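Local coordinates for actin binding protein family protein (Entamoeba histolytica HM-1:IMSS, PDB 6K2F) that probably binds actin monomers and inhibits actin polymerization, here represented by the N-terminal ADF-homology domain of a twinfilin, at residues 83-88 against 121-126; 116-121 against 129-134. One frame throughout, in Å; residues are numbered along the deposited sequence.

Interaction 1: residues 83-88 against 121-126; sequences LAYIPD and TVFSDF
Phe123 turns the rim of its ring onto the face of Tyr85, an edge-to-face pair with centroids 5.5 Å apart and planes at 77°. The touching rim atom is CE1, which lies 3.8 Å from Tyr85 CZ. With CG of Tyr85 anti to the backbone N (chi1 171°), the phenol swings from the end of strand 77-85 across to the turn at 121-126, although its CB does not head that way. Pro87 CD sits over the centre of the opposite face, so that the phenol lies between the proline of its own segment and Phe123, and this packing on both faces probably limits its rotation.

The other apolar contacts gather round Phe126. Its CE1 lies 3.8 Å from Leu83 CB and its CE2 meets Tyr85 CB, while CZ reaches Ala84 O close to the ring plane; the outer edge of the phenyl thus abuts the strand from Leu83 to Tyr85. Leu56 touches Tyr85, Phe123 and Phe126 alike. Farther along, the Thr121 CG2 methyl makes van der Waals contact with Ile86 O at 3.5 Å and with Asp88 OD1.

In the ADF-homology fold these residues occupy the place where two parallel neighbours of the central sheet, strands 77-85 and 114-120, run out together and the second enters a 3-10 turn before the C-terminal helix 127-137.

Polar contacts converge on Thr121 O. Pro87 CA approaches it at 3.4 Å in a CA-H...O contact, and two waters donate to it: one also bonds Tyr85 OH, the other accepts from Asp88 N. Tyr85 OH has a further hydrogen bond with Gly59 N, and together with the water this holds the hydroxyl end of the side chain in place. Within the turn, Asp125 OD2 takes Thr121 N at 2.8 Å through its anti lone pair, nearly straight at 163°, and Val122 N more weakly.

Interaction 2: residues 116-121 against 129-134; sequences YEIHGT and SGYEAF
The ring of Phe134 fits into the corner formed by Tyr116 and Ile118 of strand 116-120, presenting its rim to the tyrosine and a face to the isoleucine. CE2 is the leading atom, 3.5 Å from Tyr116 CG and over the phenol face near its rim; the planes stand at 71° in an edge-to-face pair. Phe134 CG is anti to the backbone N (chi1 167°), which carries the phenyl off helix 127-137 toward the strand.

Ile118 packs over one face of the phenyl. Its CG1 stands 3.7 Å from the Phe134 centroid, almost on the ring normal, a CH-pi contact over the centre. The isoleucine chain is extended, and this carries CD1 past the middle of the ring to Phe134 CD2 at 3.8 Å. The same methyl continues to Tyr131 CD1 at 3.7 Å, where it lies in the plane of that ring, at its edge. One extended branch thus serves two aromatic residues a helix turn apart.

Tyr131 leaves the helix with its CB not directed at the strand, yet its end comes close, and the two tyrosine side chains cross at about a right angle. Its OH approaches the rim of the Tyr116 ring, 3.9 Å from CE2. Leu81 of the adjacent strand 77-85 touches both tyrosines.

The axes of segments 116-120 and 129-134 in this ADF-homology domain approach to 10.4 Å, their N-to-C directions at 113°, a separation bridged by large side chains. Across the interface the cohesion is apolar and aromatic: the partly positive rim hydrogens of Phe134 probably meet the electron-rich face of Tyr116, and dispersion between Ile118 and the phenyl probably supplies much of the rest.

The two interactions share Thr121, and their centres lie 8 Å apart in the same corner of the ADF-homology domain. Strands 77-85 and 114-120 join them directly: Ala84 N lies 2.8 Å from Ile118 O and Ala84 O 2.9 Å from Gly120 N, both probable hydrogen bonds between parallel strands. Gly120 also meets the turn of interaction 1, with its CA 3.5 Å from Phe126 CZ. Ile118 touches both Leu83 and Phe126, linking the aromatic cluster of interaction 2 to that of interaction 1. After Gly120 the chain leaves the sheet, turns through 121-126 and returns as helix 127-137 across the strand it has just left.

Interaction 1: residues 83-88 against 121-126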
loop_
_atom_site.group_PDB
_atom_site.type_symbol
_atom_site.label_atom_id
_atom_site.label_comp_id
_atom_site.label_asym_id
_atom_site.label_seq_id
_atom_site.Cartn_x
_atom_site.Cartn_y
_atom_site.Cartn_z
ATOM N N LEU A 83 -15.650 -6.112 -0.461
ATOM C CA LEU A 83 -15.624 -7.534 -0.054
ATOM C C LEU A 83 -16.577 -7.649 1.127
ATOM O O LEU A 83 -16.386 -6.918 2.101
ATOM C CB LEU A 83 -14.207 -7.936 0.336
ATOM C CG LEU A 83 -13.115 -7.618 -0.687
ATOM C CD1 LEU A 83 -11.776 -8.129 -0.190
ATOM C CD2 LEU A 83 -13.434 -8.187 -2.054
ATOM N N ALA A 84 -17.586 -8.496 1.032
ATOM C CA ALA A 84 -18.530 -8.659 2.151
ATOM C C ALA A 84 -18.408 -10.106 2.603
ATOM O O ALA A 84 -18.835 -11.005 1.837
ATOM C CB ALA A 84 -19.921 -8.326 1.725
ATOM N N TYR A 85 -17.821 -10.303 3.781
ATOM C CA TYR A 85 -17.686 -11.637 4.408
ATOM C C TYR A 85 -18.921 -11.828 5.281
ATOM O O TYR A 85 -19.044 -11.121 6.278
ATOM C CB TYR A 85 -16.387 -11.748 5.203
ATOM C CG TYR A 85 -16.314 -13.003 6.042
ATOM C CD1 TYR A 85 -16.424 -14.257 5.472
ATOM C CD2 TYR A 85 -16.168 -12.939 7.412
ATOM C CE1 TYR A 85 -16.375 -15.408 6.243
ATOM C CE2 TYR A 85 -16.130 -14.078 8.189
ATOM C CZ TYR A 85 -16.230 -15.327 7.611
ATOM O OH TYR A 85 -16.213 -16.450 8.398
ATOM N N ILE A 86 -19.842 -12.657 4.832
ATOM C CA ILE A 86 -21.125 -12.875 5.540
ATOM C C ILE A 86 -21.291 -14.373 5.674
ATOM O O ILE A 86 -21.946 -15.017 4.850
ATOM C CB ILE A 86 -22.295 -12.182 4.819
ATOM C CG1 ILE A 86 -21.995 -10.699 4.604
ATOM C CG2 ILE A 86 -23.590 -12.416 5.598
ATOM C CD1 ILE A 86 -23.013 -9.997 3.746
ATOM N N PRO A 87 -20.648 -14.986 6.701
ATOM C CA PRO A 87 -20.670 -16.435 6.855
ATOM C C PRO A 87 -22.077 -16.977 7.120
ATOM O O PRO A 87 -22.838 -16.327 7.807
ATOM C CB PRO A 87 -19.695 -16.696 8.011
ATOM C CG PRO A 87 -19.633 -15.387 8.776
ATOM C CD PRO A 87 -19.809 -14.318 7.713
ATOM N N ASP A 88 -22.386 -18.152 6.581
ATOM C CA ASP A 88 -23.741 -18.752 6.613
ATOM C C ASP A 88 -24.165 -19.007 8.061
ATOM O O ASP A 88 -25.384 -19.008 8.310
ATOM C CB ASP A 88 -23.788 -20.056 5.827
ATOM C CG ASP A 88 -23.746 -19.905 4.326
ATOM O OD1 ASP A 88 -24.133 -18.824 3.829
ATOM O OD2 ASP A 88 -23.366 -20.896 3.667
ATOM N N THR A 121 -18.691 -16.280 1.824
ATOM C CA THR A 121 -19.201 -16.881 3.091
ATOM C C THR A 121 -18.089 -17.613 3.830
ATOM O O THR A 121 -18.344 -18.049 4.949
ATOM C CB THR A 121 -20.394 -17.797 2.807
ATOM O OG1 THR A 121 -19.931 -18.953 2.097
ATOM C CG2 THR A 121 -21.473 -17.074 2.019
ATOM N N VAL A 122 -16.929 -17.788 3.205
ATOM C CA VAL A 122 -15.771 -18.506 3.816
ATOM C C VAL A 122 -14.519 -17.706 3.452
ATOM O O VAL A 122 -14.539 -16.960 2.442
ATOM C CB VAL A 122 -15.691 -19.964 3.336
ATOM C CG1 VAL A 122 -16.863 -20.795 3.800
ATOM C CG2 VAL A 122 -15.621 -20.033 1.833
ATOM N N PHE A 123 -13.467 -17.845 4.235
ATOM C CA PHE A 123 -12.183 -17.156 3.984
ATOM C C PHE A 123 -11.672 -17.458 2.576
ATOM O O PHE A 123 -11.109 -16.553 1.909
ATOM C CB PHE A 123 -11.130 -17.583 4.990
ATOM C CG PHE A 123 -11.265 -17.024 6.385
ATOM C CD1 PHE A 123 -12.469 -16.567 6.893
ATOM C CD2 PHE A 123 -10.148 -17.016 7.204
ATOM C CE1 PHE A 123 -12.541 -16.073 8.176
ATOM C CE2 PHE A 123 -10.223 -16.516 8.492
ATOM C CZ PHE A 123 -11.415 -16.043 8.967
ATOM N N SER A 124 -11.867 -18.676 2.103
ATOM C CA SER A 124 -11.330 -19.149 0.807
ATOM C C SER A 124 -12.072 -18.473 -0.363
ATOM O O SER A 124 -11.614 -18.623 -1.517
ATOM C CB SER A 124 -11.373 -20.656 0.733
ATOM O OG SER A 124 -12.702 -21.161 0.783
ATOM N N ASP A 125 -13.156 -17.746 -0.107
ATOM C CA ASP A 125 -13.798 -16.881 -1.132
ATOM C C ASP A 125 -12.998 -15.607 -1.387
ATOM O O ASP A 125 -13.337 -14.868 -2.353
ATOM C CB ASP A 125 -15.227 -16.506 -0.770
ATOM C CG ASP A 125 -16.203 -17.660 -0.873
ATOM O OD1 ASP A 125 -15.964 -18.613 -1.691
ATOM O OD2 ASP A 125 -17.206 -17.621 -0.116
ATOM N N PHE A 126 -11.999 -15.339 -0.563
ATOM C CA PHE A 126 -11.172 -14.119 -0.644
ATOM C C PHE A 126 -9.724 -14.523 -0.861
ATOM O O PHE A 126 -9.442 -15.665 -1.273
ATOM C CB PHE A 126 -11.472 -13.265 0.589
ATOM C CG PHE A 126 -12.935 -12.923 0.718
ATOM C CD1 PHE A 126 -13.525 -12.000 -0.131
ATOM C CD2 PHE A 126 -13.736 -13.504 1.691
ATOM C CE1 PHE A 126 -14.872 -11.686 -0.041
ATOM C CE2 PHE A 126 -15.081 -13.157 1.805
ATOM C CZ PHE A 126 -15.651 -12.253 0.941
HETATM O O HOH W 1 -16.545 -18.801 7.198
HETATM O O HOH W 2 -20.299 -19.810 5.522
#

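Interaction 2: residues 116-121 against 129-134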
loop_
_atom_site.group_PDB
_atom_site.type_symbol
_atom_site.label_atom_id
_atom_site.label_comp_id
_atom_site.label_asym_id
_atom_site.label_seq_id
_atom_site.Cartn_x
_atom_site.Cartn_y
_atom_site.Cartn_z
ATOM N N TYR A 116 -16.240 -3.921 -8.326
ATOM C CA TYR A 116 -17.005 -5.142 -8.010
ATOM C C TYR A 116 -17.435 -5.126 -6.548
ATOM O O TYR A 116 -16.697 -4.609 -5.693
ATOM C CB TYR A 116 -16.149 -6.396 -8.193
ATOM C CG TYR A 116 -15.691 -6.623 -9.605
ATOM C CD1 TYR A 116 -16.612 -6.828 -10.620
ATOM C CD2 TYR A 116 -14.344 -6.619 -9.920
ATOM C CE1 TYR A 116 -16.204 -7.043 -11.921
ATOM C CE2 TYR A 116 -13.925 -6.818 -11.223
ATOM C CZ TYR A 116 -14.853 -7.034 -12.216
ATOM O OH TYR A 116 -14.441 -7.262 -13.498
ATOM N N GLU A 117 -18.573 -5.759 -6.296
ATOM C CA GLU A 117 -19.019 -6.115 -4.936
ATOM C C GLU A 117 -18.957 -7.635 -4.876
ATOM O O GLU A 117 -19.685 -8.278 -5.666
ATOM C CB GLU A 117 -20.388 -5.505 -4.680
ATOM C CG GLU A 117 -20.387 -3.985 -4.831
ATOM C CD GLU A 117 -21.697 -3.326 -4.432
ATOM O OE1 GLU A 117 -22.593 -4.059 -3.988
ATOM O OE2 GLU A 117 -21.816 -2.084 -4.569
ATOM N N ILE A 118 -18.158 -8.180 -3.977
ATOM C CA ILE A 118 -17.869 -9.633 -3.868
ATOM C C ILE A 118 -18.430 -10.150 -2.542
ATOM O O ILE A 118 -17.880 -9.820 -1.465
ATOM C CB ILE A 118 -16.377 -9.932 -4.021
ATOM C CG1 ILE A 118 -15.840 -9.351 -5.322
ATOM C CG2 ILE A 118 -16.137 -11.432 -3.921
ATOM C CD1 ILE A 118 -14.352 -9.510 -5.504
ATOM N N HIS A 119 -19.493 -10.940 -2.634
ATOM C CA HIS A 119 -20.127 -11.573 -1.454
ATOM C C HIS A 119 -19.458 -12.928 -1.235
ATOM O O HIS A 119 -19.382 -13.707 -2.191
ATOM C CB HIS A 119 -21.627 -11.671 -1.696
ATOM C CG HIS A 119 -22.382 -12.319 -0.593
ATOM N ND1 HIS A 119 -23.229 -11.599 0.227
ATOM C CD2 HIS A 119 -22.464 -13.609 -0.202
ATOM C CE1 HIS A 119 -23.786 -12.434 1.099
ATOM N NE2 HIS A 119 -23.337 -13.663 0.858
ATOM N N GLY A 120 -18.922 -13.187 -0.050
ATOM C CA GLY A 120 -18.270 -14.469 0.259
ATOM C C GLY A 120 -18.727 -14.968 1.608
ATOM O O GLY A 120 -19.151 -14.145 2.418
ATOM N N THR A 121 -18.691 -16.280 1.824
ATOM C CA THR A 121 -19.201 -16.881 3.091
ATOM C C THR A 121 -18.089 -17.613 3.830
ATOM O O THR A 121 -18.344 -18.049 4.949
ATOM C CB THR A 121 -20.394 -17.797 2.807
ATOM O OG1 THR A 121 -19.931 -18.953 2.097
ATOM C CG2 THR A 121 -21.473 -17.074 2.019
ATOM N N SER A 129 -6.616 -16.144 -4.682
ATOM C CA SER A 129 -7.314 -17.314 -5.256
ATOM C C SER A 129 -8.809 -17.024 -5.360
ATOM O O SER A 129 -9.421 -17.353 -6.421
ATOM C CB SER A 129 -7.072 -18.552 -4.434
ATOM O OG SER A 129 -5.718 -18.956 -4.528
ATOM N N GLY A 130 -9.387 -16.482 -4.287
ATOM C CA GLY A 130 -10.826 -16.204 -4.244
ATOM C C GLY A 130 -11.204 -15.135 -5.257
ATOM O O GLY A 130 -12.264 -15.251 -5.918
ATOM N N TYR A 131 -10.342 -14.135 -5.428
ATOM C CA TYR A 131 -10.595 -13.033 -6.389
ATOM C C TYR A 131 -10.579 -13.582 -7.816
ATOM O O TYR A 131 -11.453 -13.234 -8.638
ATOM C CB TYR A 131 -9.545 -11.937 -6.213
ATOM C CG TYR A 131 -9.795 -10.723 -7.064
ATOM C CD1 TYR A 131 -10.994 -10.040 -6.968
ATOM C CD2 TYR A 131 -8.869 -10.304 -7.999
ATOM C CE1 TYR A 131 -11.253 -8.940 -7.769
ATOM C CE2 TYR A 131 -9.110 -9.201 -8.801
ATOM C CZ TYR A 131 -10.307 -8.523 -8.688
ATOM O OH TYR A 131 -10.542 -7.425 -9.459
ATOM N N GLU A 132 -9.576 -14.400 -8.133
ATOM C CA GLU A 132 -9.458 -14.997 -9.492
ATOM C C GLU A 132 -10.697 -15.863 -9.760
ATOM O O GLU A 132 -11.231 -15.801 -10.863
ATOM C CB GLU A 132 -8.137 -15.749 -9.603
ATOM C CG GLU A 132 -6.920 -14.826 -9.564
ATOM C CD GLU A 132 -6.775 -13.838 -10.719
ATOM O OE1 GLU A 132 -7.439 -14.035 -11.763
ATOM O OE2 GLU A 132 -5.990 -12.865 -10.578
ATOM N N ALA A 133 -11.183 -16.594 -8.757
ATOM C CA ALA A 133 -12.382 -17.452 -8.902
ATOM C C ALA A 133 -13.609 -16.581 -9.167
ATOM O O ALA A 133 -14.428 -16.955 -10.018
ATOM C CB ALA A 133 -12.570 -18.308 -7.673
ATOM N N PHE A 134 -13.727 -15.463 -8.456
ATOM C CA PHE A 134 -14.836 -14.493 -8.663
ATOM C C PHE A 134 -14.797 -13.995 -10.110
ATOM O O PHE A 134 -15.855 -13.975 -10.781
ATOM C CB PHE A 134 -14.752 -13.312 -7.698
ATOM C CG PHE A 134 -15.671 -12.174 -8.080
ATOM C CD1 PHE A 134 -17.023 -12.207 -7.766
ATOM C CD2 PHE A 134 -15.203 -11.099 -8.806
ATOM C CE1 PHE A 134 -17.861 -11.167 -8.132
ATOM C CE2 PHE A 134 -16.043 -10.061 -9.191
ATOM C CZ PHE A 134 -17.372 -10.095 -8.845
#